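Local coordinates for Alpha/beta hydrolase fold protein (Nakamurella multipartita, PDB 4Y7D) that probably acts as a hydrolase built on the alpha/beta hydrolase fold, its natural substrate not being established, at residues V39-P43 / D223-F227; V103-S107 / H278-W282; V124-V130 / A240-V245; A131-Y137 / E256-A261. All blocks are in the same frame, centred on the assembly; numbering follows the deposited sequence. Where two conformers were deposited one is given.

Contact 1 (V39-P43 / D223-F227); sequences VHGSP and DMDQF
Ser42 points its hydroxyl at the carboxylate of Asp223, and the bond from Ser42 OG to Asp223 OD2 measures 2.8 Å. The serine reaches the acceptor from above the carboxylate plane, 44° out of it. With OG beside the backbone N and opposite the carbonyl carbon (chi1 -56°), the same hydroxyl also comes to rest 3.5 Å from Phe227 CE2. Met224, a selenomethionine, bends back so that its CE lies 3.7 Å from Ser42 CB. The hydroxyl is thus bordered by three side chains from one helix. The loop follows strand 35-39 and begins with a His-Gly pair, consistent with the oxyanion-hole loop of alpha/beta hydrolases. Asp223 OD2 serves more than the serine: it takes a hydrogen bond from Tyr71 and forms a salt bridge with Arg68. Without the carboxylate of Asp223, as with an alanine in this position, Arg68 would probably lose this mate and Ser42 OG would be free to turn. Arg68 in turn holds the loop, donating to the carbonyls of His40 and Gly41. Farther back, His40 ND1 donates to Gly41 O at 2.8 Å, the acceptor lying in the imidazole plane, and a cis peptide bond joins Ser42 to Pro43.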
loop_
_atom_site.group_PDB
_atom_site.type_symbol
_atom_site.label_atom_id
_atom_site.label_comp_id
_atom_site.label_asym_id
_atom_site.label_seq_id
_atom_site.Cartn_x
_atom_site.Cartn_y
_atom_site.Cartn_z
ATOM N N VAL A 39 1.795 5.106 1.610
ATOM C CA VAL A 39 1.799 4.231 2.781
ATOM C C VAL A 39 1.660 2.762 2.357
ATOM O O VAL A 39 0.616 2.298 1.861
ATOM C CB VAL A 39 0.657 4.620 3.722
ATOM C CG1 VAL A 39 0.785 3.841 5.026
ATOM C CG2 VAL A 39 0.605 6.146 3.964
ATOM N N HIS A 40 2.747 2.031 2.537
ATOM C CA HIS A 40 2.850 0.635 2.120
ATOM C C HIS A 40 2.017 -0.339 2.970
ATOM O O HIS A 40 1.630 -0.077 4.126
ATOM C CB HIS A 40 4.358 0.202 2.088
ATOM C CG HIS A 40 4.976 0.095 3.425
ATOM N ND1 HIS A 40 4.716 -0.955 4.287
ATOM C CD2 HIS A 40 5.899 0.876 4.053
ATOM C CE1 HIS A 40 5.419 -0.795 5.393
ATOM N NE2 HIS A 40 6.136 0.300 5.280
ATOM N N GLY A 41 1.838 -1.522 2.401
ATOM C CA GLY A 41 1.131 -2.602 3.053
ATOM C C GLY A 41 1.955 -3.518 3.928
ATOM O O GLY A 41 2.996 -3.125 4.466
ATOM N N SER A 42 1.460 -4.740 4.095
ATOM C CA SER A 42 1.948 -5.630 5.148
ATOM C C SER A 42 2.332 -6.997 4.587
ATOM O O SER A 42 1.435 -7.754 4.201
ATOM C CB SER A 42 0.866 -5.859 6.177
ATOM O OG SER A 42 0.353 -4.686 6.760
ATOM N N PRO A 43 3.631 -7.334 4.530
ATOM C CA PRO A 43 4.772 -6.452 4.837
ATOM C C PRO A 43 5.013 -5.485 3.690
ATOM O O PRO A 43 4.332 -5.532 2.670
ATOM C CB PRO A 43 5.944 -7.422 4.889
ATOM C CG PRO A 43 5.591 -8.431 3.837
ATOM C CD PRO A 43 4.092 -8.630 3.996
ATOM N N ASP A 223 1.731 -5.555 12.659
ATOM C CA ASP A 223 0.529 -5.277 11.838
ATOM C C ASP A 223 -0.496 -6.419 12.020
ATOM O O ASP A 223 -1.701 -6.194 12.200
ATOM C CB ASP A 223 0.862 -5.161 10.356
ATOM C CG ASP A 223 1.589 -3.908 9.963
ATOM O OD1 ASP A 223 1.679 -2.937 10.751
ATOM O OD2 ASP A 223 2.094 -3.898 8.797
HETATM N N MSE A 224 -0.019 -7.646 11.994
HETATM C CA MSE A 224 -0.969 -8.783 12.122
HETATM C C MSE A 224 -1.634 -8.735 13.477
HETATM O O MSE A 224 -2.836 -9.010 13.627
HETATM C CB MSE A 224 -0.269 -10.135 11.862
HETATM C CG MSE A 224 0.228 -10.205 10.414
HETATM SE SE MSE A 224 -1.065 -10.043 8.911
HETATM C CE MSE A 224 -0.891 -8.170 8.394
ATOM N N ASP A 225 -0.882 -8.411 14.513
ATOM C CA ASP A 225 -1.447 -8.329 15.827
ATOM C C ASP A 225 -2.435 -7.151 15.959
ATOM O O ASP A 225 -3.554 -7.301 16.500
ATOM C CB ASP A 225 -0.345 -8.205 16.869
ATOM C CG ASP A 225 -0.885 -7.940 18.216
ATOM O OD1 ASP A 225 -1.742 -8.690 18.657
ATOM O OD2 ASP A 225 -0.456 -6.983 18.866
ATOM N N GLN A 226 -2.056 -5.992 15.420
ATOM C CA GLN A 226 -2.893 -4.823 15.553
ATOM C C GLN A 226 -4.157 -4.935 14.724
ATOM O O GLN A 226 -5.216 -4.512 15.163
ATOM C CB GLN A 226 -2.121 -3.569 15.113
ATOM C CG GLN A 226 -1.042 -3.127 16.107
ATOM C CD GLN A 226 -1.647 -2.773 17.434
ATOM O OE1 GLN A 226 -2.637 -2.078 17.483
ATOM N NE2 GLN A 226 -1.111 -3.282 18.492
ATOM N N PHE A 227 -4.058 -5.464 13.509
ATOM C CA PHE A 227 -5.250 -5.515 12.654
ATOM C C PHE A 227 -6.300 -6.448 13.237
ATOM O O PHE A 227 -7.496 -6.216 13.050
ATOM C CB PHE A 227 -4.936 -5.948 11.214
ATOM C CG PHE A 227 -3.972 -5.052 10.475
ATOM C CD1 PHE A 227 -3.566 -3.845 10.988
ATOM C CD2 PHE A 227 -3.501 -5.435 9.258
ATOM C CE1 PHE A 227 -2.684 -3.030 10.292
ATOM C CE2 PHE A 227 -2.593 -4.651 8.567
ATOM C CZ PHE A 227 -2.190 -3.458 9.101
#

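Contact 2 (V103-S107 / H278-W282); sequences VLCWS and HLAFW
Ser107 turns OG away from its own backbone N (chi1 -157°), and His278 swings its ring out in the same sense (chi1 -162°), which brings Ser107 OG to 2.7 Å from His278 NE2, a hydrogen bond. Ser107, with a positive phi, follows Trp106 of the strand in the sequence Cys-Trp-Ser, as in the nucleophile elbow of the alpha/beta hydrolase fold. Since His278 ND1 is hydrogen-bonded to Asp250 OD2 on its far side, the three residues have the geometry of a Ser-His-Asp catalytic triad and probably act as one. The hydroxyl lies at the edge of the imidazole, in its plane.

Beside the serine, Trp106 provides most of the apolar contact. Its NE1 stands over one face of the His278 ring, 3.5 Å from His278 NE2, and makes a weak, bent hydrogen bond to His278 O. Trp282 tilts the CZ3 corner of its six-membered ring over one face of the Trp106 indole, the six-membered planes at 47°, with Trp282 CZ3 3.6 Å from Trp106 CD2. The six-membered ring of Trp106 also meets Leu279, whose CG is 4.1 Å from Trp106 CH2. Trp106 thus lies between His278 and Trp282 in an aromatic cluster, and covers one face of the imidazole. Trp282 is itself fixed by a bond from NE1 to Met52 O and by stacking on Phe202. Deeper along the strand, Leu104 CD1 touches Phe281 CE2 at 4.4 Å, and at the base of the short helix Trp282 N donates to Leu279 O at 3.0 Å.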
loop_
_atom_site.group_PDB
_atom_site.type_symbol
_atom_site.label_atom_id
_atom_site.label_comp_id
_atom_site.label_asym_id
_atom_site.label_seq_id
_atom_site.Cartn_x
_atom_site.Cartn_y
_atom_site.Cartn_z
ATOM N N VAL A 103 -2.873 11.547 0.437
ATOM C CA VAL A 103 -2.488 10.277 0.991
ATOM C C VAL A 103 -2.894 9.150 0.014
ATOM O O VAL A 103 -4.037 9.088 -0.441
ATOM C CB VAL A 103 -3.153 10.020 2.349
ATOM C CG1 VAL A 103 -2.750 8.640 2.848
ATOM C CG2 VAL A 103 -2.767 11.102 3.336
ATOM N N LEU A 104 -1.945 8.300 -0.313
ATOM C CA LEU A 104 -2.150 7.075 -1.102
ATOM C C LEU A 104 -1.773 5.906 -0.206
ATOM O O LEU A 104 -0.606 5.775 0.212
ATOM C CB LEU A 104 -1.279 7.032 -2.334
ATOM C CG LEU A 104 -1.269 5.741 -3.146
ATOM C CD1 LEU A 104 -2.630 5.563 -3.792
ATOM C CD2 LEU A 104 -0.190 5.708 -4.179
ATOM N N CYS A 105 -2.733 5.019 0.007
ATOM C CA CYS A 105 -2.483 3.799 0.769
ATOM C C CYS A 105 -2.963 2.561 0.034
ATOM O O CYS A 105 -3.848 2.625 -0.815
ATOM C CB CYS A 105 -3.107 3.877 2.136
ATOM S SG CYS A 105 -4.918 3.909 2.238
ATOM N N TRP A 106 -2.371 1.421 0.399
ATOM C CA TRP A 106 -2.799 0.140 -0.167
ATOM C C TRP A 106 -2.737 -0.876 0.928
ATOM O O TRP A 106 -1.839 -0.803 1.746
ATOM C CB TRP A 106 -1.857 -0.225 -1.289
ATOM C CG TRP A 106 -2.049 -1.540 -2.008
ATOM C CD1 TRP A 106 -3.210 -2.222 -2.225
ATOM C CD2 TRP A 106 -1.049 -2.241 -2.703
ATOM N NE1 TRP A 106 -2.987 -3.324 -3.014
ATOM C CE2 TRP A 106 -1.658 -3.361 -3.317
ATOM C CE3 TRP A 106 0.325 -2.021 -2.903
ATOM C CZ2 TRP A 106 -0.939 -4.274 -4.090
ATOM C CZ3 TRP A 106 1.038 -2.909 -3.698
ATOM C CH2 TRP A 106 0.412 -4.037 -4.264
ATOM N N SER A 107 -3.739 -1.778 0.981
ATOM C CA SER A 107 -3.664 -3.008 1.782
ATOM C C SER A 107 -3.470 -2.714 3.280
ATOM O O SER A 107 -4.260 -1.936 3.887
ATOM C CB SER A 107 -2.531 -3.874 1.178
ATOM O OG SER A 107 -2.689 -5.251 1.502
ATOM N N HIS A 278 -5.363 -8.254 -6.154
ATOM C CA HIS A 278 -4.900 -7.260 -5.188
ATOM C C HIS A 278 -4.020 -6.154 -5.811
ATOM O O HIS A 278 -3.963 -5.041 -5.283
ATOM C CB HIS A 278 -4.160 -7.957 -4.041
ATOM C CG HIS A 278 -4.021 -7.122 -2.815
ATOM N ND1 HIS A 278 -5.086 -6.430 -2.249
ATOM C CD2 HIS A 278 -2.972 -6.950 -1.982
ATOM C CE1 HIS A 278 -4.684 -5.861 -1.130
ATOM N NE2 HIS A 278 -3.403 -6.159 -0.950
ATOM N N LEU A 279 -3.374 -6.428 -6.948
ATOM C CA LEU A 279 -2.495 -5.469 -7.629
ATOM C C LEU A 279 -3.221 -4.685 -8.732
ATOM O O LEU A 279 -2.602 -3.898 -9.465
ATOM C CB LEU A 279 -1.309 -6.203 -8.296
ATOM C CG LEU A 279 -0.184 -6.686 -7.360
ATOM C CD1 LEU A 279 -0.601 -7.780 -6.429
ATOM C CD2 LEU A 279 1.020 -7.139 -8.190
ATOM N N ALA A 280 -4.521 -4.874 -8.858
ATOM C CA ALA A 280 -5.273 -4.270 -9.972
ATOM C C ALA A 280 -5.043 -2.787 -10.285
ATOM O O ALA A 280 -5.001 -2.404 -11.448
ATOM C CB ALA A 280 -6.760 -4.516 -9.761
ATOM N N PHE A 281 -4.934 -1.948 -9.273
ATOM C CA PHE A 281 -4.838 -0.494 -9.494
ATOM C C PHE A 281 -3.588 -0.189 -10.352
ATOM O O PHE A 281 -3.591 0.799 -11.053
ATOM C CB PHE A 281 -4.800 0.207 -8.138
ATOM C CG PHE A 281 -4.593 1.695 -8.173
ATOM C CD1 PHE A 281 -5.567 2.549 -8.608
ATOM C CD2 PHE A 281 -3.402 2.255 -7.697
ATOM C CE1 PHE A 281 -5.383 3.914 -8.542
ATOM C CE2 PHE A 281 -3.206 3.632 -7.684
ATOM C CZ PHE A 281 -4.208 4.455 -8.091
ATOM N N TRP A 282 -2.550 -1.033 -10.268
ATOM C CA TRP A 282 -1.357 -0.888 -11.065
ATOM C C TRP A 282 -1.274 -1.782 -12.277
ATOM O O TRP A 282 -0.637 -1.380 -13.262
ATOM C CB TRP A 282 -0.077 -1.068 -10.234
ATOM C CG TRP A 282 0.093 0.021 -9.188
ATOM C CD1 TRP A 282 0.774 1.218 -9.327
ATOM C CD2 TRP A 282 -0.425 0.015 -7.851
ATOM N NE1 TRP A 282 0.723 1.932 -8.161
ATOM C CE2 TRP A 282 -0.001 1.224 -7.233
ATOM C CE3 TRP A 282 -1.180 -0.903 -7.101
ATOM C CZ2 TRP A 282 -0.361 1.558 -5.955
ATOM C CZ3 TRP A 282 -1.521 -0.572 -5.802
ATOM C CH2 TRP A 282 -1.095 0.655 -5.241
#

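Contact 3 (V124-V130 / A240-V245); sequences VRALVSV and APTLVV
Leu127 and Thr242 lie side by side and point the same way from two neighbouring parallel strands, whose axes, over strands 126-130 and 242-245, approach to 4.7 Å at an angle of only 6°. Thr242 has CG2 opposite its backbone N and OG1 beside that N (chi1 -65°), and both branches lean on the leucine: OG1 is 3.6 Å from Leu127 CB and CG2 is 4.1 Å from Leu127 CD2. The threonine hydroxyl is not left without a partner among these apolar groups, since it donates to Ala240 O from above the carbonyl plane. Ser129 and Val244 share this face, where Ser129 OG finds Tyr114 OH. Val128, Val130, Leu243 and Val245 occupy the other, with Val128 CG1 4.3 Å from Leu243 CD2. That face packs against helix 288-299 through Ala294 and Val290, and against Phe281. At the entrance to the pair, Ala240 CB touches Val124 CG1 at 4.1 Å. In the backbone ladder Leu127 N donates to Pro241 O at 2.9 Å, Leu127 O accepts from Leu243 N, and Ser129 bonds likewise to Leu243 and Val245. Leu127 and Ser129 thus spend both backbone groups on segment 240-245, whereas Val128 turns its own to strand 101-106, so strand 126-130 is tied on two sides in the interior of the hydrolase sheet.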
loop_
_atom_site.group_PDB
_atom_site.type_symbol
_atom_site.label_atom_id
_atom_site.label_comp_id
_atom_site.label_asym_id
_atom_site.label_seq_id
_atom_site.Cartn_x
_atom_site.Cartn_y
_atom_site.Cartn_z
ATOM N N VAL A 124 -4.897 16.155 5.703
ATOM C CA VAL A 124 -5.146 15.287 4.560
ATOM C C VAL A 124 -5.980 16.034 3.473
ATOM O O VAL A 124 -7.163 16.357 3.678
ATOM C CB VAL A 124 -5.846 14.008 5.015
ATOM C CG1 VAL A 124 -6.158 13.107 3.844
ATOM C CG2 VAL A 124 -5.008 13.255 6.038
ATOM N N ARG A 125 -5.334 16.344 2.350
ATOM C CA ARG A 125 -5.977 17.027 1.227
ATOM C C ARG A 125 -6.964 16.153 0.454
ATOM O O ARG A 125 -8.002 16.636 -0.060
ATOM C CB ARG A 125 -4.915 17.532 0.243
ATOM C CG ARG A 125 -3.971 18.596 0.790
ATOM C CD ARG A 125 -3.767 19.771 -0.185
ATOM N NE ARG A 125 -2.910 20.826 0.383
ATOM C CZ ARG A 125 -3.281 21.712 1.325
ATOM N NH1 ARG A 125 -2.407 22.626 1.772
ATOM N NH2 ARG A 125 -4.502 21.682 1.860
ATOM N N ALA A 126 -6.625 14.875 0.339
ATOM C CA ALA A 126 -7.360 13.881 -0.444
ATOM C C ALA A 126 -6.813 12.511 -0.082
ATOM O O ALA A 126 -5.653 12.369 0.333
ATOM C CB ALA A 126 -7.193 14.148 -1.917
ATOM N N LEU A 127 -7.635 11.484 -0.249
ATOM C CA LEU A 127 -7.287 10.127 0.099
ATOM C C LEU A 127 -7.586 9.193 -1.083
ATOM O O LEU A 127 -8.699 9.142 -1.548
ATOM C CB LEU A 127 -8.082 9.693 1.348
ATOM C CG LEU A 127 -7.897 8.243 1.870
ATOM C CD1 LEU A 127 -6.437 7.943 2.200
ATOM C CD2 LEU A 127 -8.816 8.127 3.058
ATOM N N VAL A 128 -6.587 8.429 -1.504
ATOM C CA VAL A 128 -6.778 7.313 -2.412
ATOM C C VAL A 128 -6.432 6.037 -1.669
ATOM O O VAL A 128 -5.281 5.856 -1.223
ATOM C CB VAL A 128 -5.922 7.458 -3.657
ATOM C CG1 VAL A 128 -6.081 6.261 -4.592
ATOM C CG2 VAL A 128 -6.318 8.747 -4.383
ATOM N N SER A 129 -7.437 5.183 -1.537
ATOM C CA SER A 129 -7.339 3.999 -0.703
ATOM C C SER A 129 -7.579 2.760 -1.552
ATOM O O SER A 129 -8.712 2.452 -1.969
ATOM C CB SER A 129 -8.304 4.100 0.423
ATOM O OG SER A 129 -8.211 2.977 1.237
ATOM N N VAL A 130 -6.501 2.023 -1.783
ATOM C CA VAL A 130 -6.512 0.888 -2.728
ATOM C C VAL A 130 -6.582 -0.396 -1.907
ATOM O O VAL A 130 -5.683 -0.657 -1.100
ATOM C CB VAL A 130 -5.244 0.906 -3.567
ATOM C CG1 VAL A 130 -5.253 -0.193 -4.634
ATOM C CG2 VAL A 130 -5.116 2.287 -4.239
ATOM N N ALA A 240 -12.180 14.161 3.840
ATOM C CA ALA A 240 -11.374 14.332 2.631
ATOM C C ALA A 240 -12.085 13.748 1.444
ATOM O O ALA A 240 -12.720 12.716 1.578
ATOM C CB ALA A 240 -10.031 13.622 2.776
ATOM N N PRO A 241 -11.893 14.356 0.256
ATOM C CA PRO A 241 -12.280 13.750 -1.008
ATOM C C PRO A 241 -11.529 12.458 -1.155
ATOM O O PRO A 241 -10.306 12.410 -0.867
ATOM C CB PRO A 241 -11.780 14.772 -2.044
ATOM C CG PRO A 241 -11.672 16.035 -1.335
ATOM C CD PRO A 241 -11.263 15.674 0.058
ATOM N N THR A 242 -12.254 11.372 -1.460
ATOM C CA THR A 242 -11.746 10.002 -1.269
ATOM C C THR A 242 -12.131 9.135 -2.425
ATOM O O THR A 242 -13.308 9.149 -2.849
ATOM C CB THR A 242 -12.227 9.370 0.066
ATOM O OG1 THR A 242 -11.685 10.066 1.198
ATOM C CG2 THR A 242 -11.767 7.918 0.187
ATOM N N LEU A 243 -11.136 8.417 -2.966
ATOM C CA LEU A 243 -11.315 7.445 -4.017
ATOM C C LEU A 243 -10.923 6.119 -3.407
ATOM O O LEU A 243 -9.813 5.982 -2.935
ATOM C CB LEU A 243 -10.448 7.784 -5.227
ATOM C CG LEU A 243 -10.245 6.742 -6.302
ATOM C CD1 LEU A 243 -11.571 6.370 -6.943
ATOM C CD2 LEU A 243 -9.245 7.270 -7.347
ATOM N N VAL A 244 -11.835 5.153 -3.460
ATOM C CA VAL A 244 -11.636 3.791 -2.960
ATOM C C VAL A 244 -11.616 2.861 -4.192
ATOM O O VAL A 244 -12.519 2.948 -5.017
ATOM C CB VAL A 244 -12.781 3.402 -2.051
ATOM C CG1 VAL A 244 -12.509 2.045 -1.426
ATOM C CG2 VAL A 244 -12.986 4.452 -0.952
ATOM N N VAL A 245 -10.592 2.032 -4.313
ATOM C CA VAL A 245 -10.373 1.184 -5.501
ATOM C C VAL A 245 -10.295 -0.273 -5.085
ATOM O O VAL A 245 -9.452 -0.624 -4.239
ATOM C CB VAL A 245 -9.094 1.562 -6.257
ATOM C CG1 VAL A 245 -8.934 0.723 -7.522
ATOM C CG2 VAL A 245 -9.064 3.042 -6.579
#

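Contact 4 (A131-Y137 / E256-A261); sequences AAVSHRY and EFSRFA
His135 meets three side chains from about one turn of a single helix: its imidazole stacks on Phe257, points an edge at Phe260 and bonds to Glu256. The offset stack is tight, with His135 CE1 only 3.2 Å from Phe257 CE1 and the planes 28° apart. Against Phe260 the arrangement is T-shaped, the imidazole edge facing the phenyl face. His135 NE2 donates to Glu256 OE1 at 2.7 Å, using the syn lone pair of the carboxylate and staying close to the ring plane. A chi1 of 63° holds the imidazole between backbone N and carbonyl carbon, where ND1 can donate to Arg136 O at 2.9 Å. With both nitrogens donating, the ring is probably positively charged. Replacing the imidazole with the methyl of an alanine is likely to leave Glu256 without this partner and a face of Phe257 uncovered.

Next to it, Ser134 OG donates to Phe257 O at 2.7 Å, and the helical Ala261 N reaches that oxygen from the opposite face of its carbonyl plane. A water whose oxygen lies 3.0 Å from Ala132 N bridges that amide to Ser258 OG. The helix belongs to the beta-alpha-beta crossover between strands 242-247 and 269-273, and Ser258 touches Val244 and Leu270 on them. The loop leaves strand 124-130, and Tyr114 of helix 110-119 packs against Ala132, Ser134 and Ala261.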
loop_
_atom_site.group_PDB
_atom_site.type_symbol
_atom_site.label_atom_id
_atom_site.label_comp_id
_atom_site.label_asym_id
_atom_site.label_seq_id
_atom_site.Cartn_x
_atom_site.Cartn_y
_atom_site.Cartn_z
ATOM N N ALA A 131 -7.637 -1.185 -2.135
ATOM C CA ALA A 131 -7.810 -2.501 -1.493
ATOM C C ALA A 131 -7.263 -2.486 -0.074
ATOM O O ALA A 131 -6.397 -3.295 0.289
ATOM C CB ALA A 131 -7.154 -3.582 -2.329
ATOM N N ALA A 132 -7.794 -1.578 0.742
ATOM C CA ALA A 132 -7.204 -1.252 2.037
ATOM C C ALA A 132 -7.986 -1.857 3.180
ATOM O O ALA A 132 -9.229 -1.840 3.206
ATOM C CB ALA A 132 -7.096 0.253 2.216
ATOM N N VAL A 133 -7.249 -2.329 4.178
ATOM C CA VAL A 133 -7.867 -2.806 5.377
ATOM C C VAL A 133 -8.562 -1.647 6.123
ATOM O O VAL A 133 -7.919 -0.713 6.573
ATOM C CB VAL A 133 -6.855 -3.524 6.284
ATOM C CG1 VAL A 133 -7.480 -3.917 7.613
ATOM C CG2 VAL A 133 -6.288 -4.771 5.610
ATOM N N SER A 134 -9.864 -1.795 6.305
ATOM C CA SER A 134 -10.746 -0.710 6.786
ATOM C C SER A 134 -11.473 -1.079 8.076
ATOM O O SER A 134 -12.219 -0.237 8.647
ATOM C CB SER A 134 -11.750 -0.336 5.697
ATOM O OG SER A 134 -12.541 -1.474 5.339
ATOM N N HIS A 135 -11.255 -2.312 8.560
ATOM C CA HIS A 135 -11.836 -2.753 9.805
ATOM C C HIS A 135 -11.062 -3.973 10.260
ATOM O O HIS A 135 -10.053 -4.299 9.662
ATOM C CB HIS A 135 -13.361 -2.995 9.723
ATOM C CG HIS A 135 -13.800 -4.098 8.783
ATOM N ND1 HIS A 135 -13.520 -5.431 9.001
ATOM C CD2 HIS A 135 -14.554 -4.055 7.651
ATOM C CE1 HIS A 135 -14.075 -6.159 8.035
ATOM N NE2 HIS A 135 -14.684 -5.339 7.194
ATOM N N ARG A 136 -11.425 -4.560 11.400
ATOM C CA ARG A 136 -10.698 -5.692 11.927
ATOM C C ARG A 136 -10.440 -6.743 10.834
ATOM O O ARG A 136 -11.331 -7.086 10.054
ATOM C CB ARG A 136 -11.427 -6.349 13.091
ATOM C CG ARG A 136 -10.626 -7.441 13.787
ATOM C CD ARG A 136 -11.310 -7.915 15.076
ATOM N NE ARG A 136 -11.260 -6.879 16.113
ATOM C CZ ARG A 136 -11.502 -7.135 17.417
ATOM N NH1 ARG A 136 -11.830 -8.346 17.830
ATOM N NH2 ARG A 136 -11.405 -6.166 18.330
ATOM N N TYR A 137 -9.230 -7.286 10.849
ATOM C CA TYR A 137 -8.786 -8.229 9.830
ATOM C C TYR A 137 -7.960 -9.301 10.462
ATOM O O TYR A 137 -7.104 -9.011 11.306
ATOM C CB TYR A 137 -7.964 -7.548 8.750
ATOM C CG TYR A 137 -7.104 -8.509 7.936
ATOM C CD1 TYR A 137 -7.582 -9.085 6.761
ATOM C CD2 TYR A 137 -5.820 -8.839 8.348
ATOM C CE1 TYR A 137 -6.802 -9.977 6.012
ATOM C CE2 TYR A 137 -5.029 -9.727 7.619
ATOM C CZ TYR A 137 -5.514 -10.277 6.445
ATOM O OH TYR A 137 -4.714 -11.151 5.751
ATOM N N GLU A 256 -15.227 -6.458 0.186
ATOM C CA GLU A 256 -16.125 -5.936 1.222
ATOM C C GLU A 256 -15.454 -4.849 2.042
ATOM O O GLU A 256 -16.142 -3.921 2.555
ATOM C CB GLU A 256 -16.602 -7.070 2.196
ATOM C CG GLU A 256 -17.480 -6.609 3.378
ATOM C CD GLU A 256 -16.744 -6.160 4.720
ATOM O OE1 GLU A 256 -15.496 -6.387 4.883
ATOM O OE2 GLU A 256 -17.465 -5.585 5.631
ATOM N N PHE A 257 -14.126 -4.920 2.205
ATOM C CA PHE A 257 -13.450 -3.861 2.952
ATOM C C PHE A 257 -13.619 -2.511 2.239
ATOM O O PHE A 257 -13.796 -1.448 2.911
ATOM C CB PHE A 257 -11.969 -4.126 3.134
ATOM C CG PHE A 257 -11.651 -5.176 4.187
ATOM C CD1 PHE A 257 -11.577 -4.830 5.500
ATOM C CD2 PHE A 257 -11.411 -6.494 3.839
ATOM C CE1 PHE A 257 -11.302 -5.773 6.475
ATOM C CE2 PHE A 257 -11.144 -7.466 4.818
ATOM C CZ PHE A 257 -11.076 -7.088 6.137
ATOM N N SER A 258 -13.522 -2.557 0.925
ATOM C CA SER A 258 -13.688 -1.310 0.160
ATOM C C SER A 258 -15.144 -0.795 0.083
ATOM O O SER A 258 -15.370 0.428 0.072
ATOM C CB SER A 258 -13.135 -1.495 -1.230
ATOM O OG SER A 258 -11.705 -1.655 -1.249
ATOM N N ARG A 259 -16.114 -1.695 -0.039
ATOM C CA ARG A 259 -17.529 -1.300 -0.033
ATOM C C ARG A 259 -17.880 -0.692 1.305
ATOM O O ARG A 259 -18.565 0.301 1.358
ATOM C CB ARG A 259 -18.468 -2.490 -0.336
ATOM C CG ARG A 259 -18.647 -2.744 -1.814
ATOM C CD ARG A 259 -19.829 -3.696 -2.118
ATOM N NE ARG A 259 -19.414 -5.031 -1.670
ATOM C CZ ARG A 259 -18.641 -5.891 -2.365
ATOM N NH1 ARG A 259 -18.236 -5.618 -3.621
ATOM N NH2 ARG A 259 -18.280 -7.045 -1.780
ATOM N N PHE A 260 -17.377 -1.285 2.397
ATOM C CA PHE A 260 -17.572 -0.745 3.718
ATOM C C PHE A 260 -16.985 0.658 3.804
ATOM O O PHE A 260 -17.624 1.548 4.338
ATOM C CB PHE A 260 -16.910 -1.642 4.791
ATOM C CG PHE A 260 -16.916 -1.072 6.175
ATOM C CD1 PHE A 260 -18.070 -1.058 6.917
ATOM C CD2 PHE A 260 -15.762 -0.608 6.761
ATOM C CE1 PHE A 260 -18.068 -0.541 8.186
ATOM C CE2 PHE A 260 -15.754 -0.099 8.044
ATOM C CZ PHE A 260 -16.927 -0.092 8.761
ATOM N N ALA A 261 -15.745 0.821 3.360
ATOM C CA ALA A 261 -15.044 2.093 3.461
ATOM C C ALA A 261 -15.804 3.168 2.693
ATOM O O ALA A 261 -16.034 4.244 3.247
ATOM C CB ALA A 261 -13.610 1.958 2.977
HETATM O O HOH W 1 -9.884 0.178 -0.413
HETATM O O HOH W 2 -10.828 0.106 2.252
#

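How the contacts relate
Three contacts join at the sheet: Val39 N of contact 1 pairs with Leu104 O of contact 2 at 2.9 Å, and Cys105 O with Val130 N of contact 3, also at 2.9 Å. The probable catalytic centre lies in contact 2, whose centre is about 11 Å from that of contact 3 and about 13 Å from that of contact 4. Contact 4 borders it directly, since Ser107 O accepts from Val133 N at 3.0 Å. Contact 1 supplies the probable oxyanion loop, its centre about 14 Å from that of contact 2, and meets contact 4 where Phe227 O accepts from Tyr137 N at 3.0 Å. A bound sodium ion lies about 10 Å from the His278 side chain.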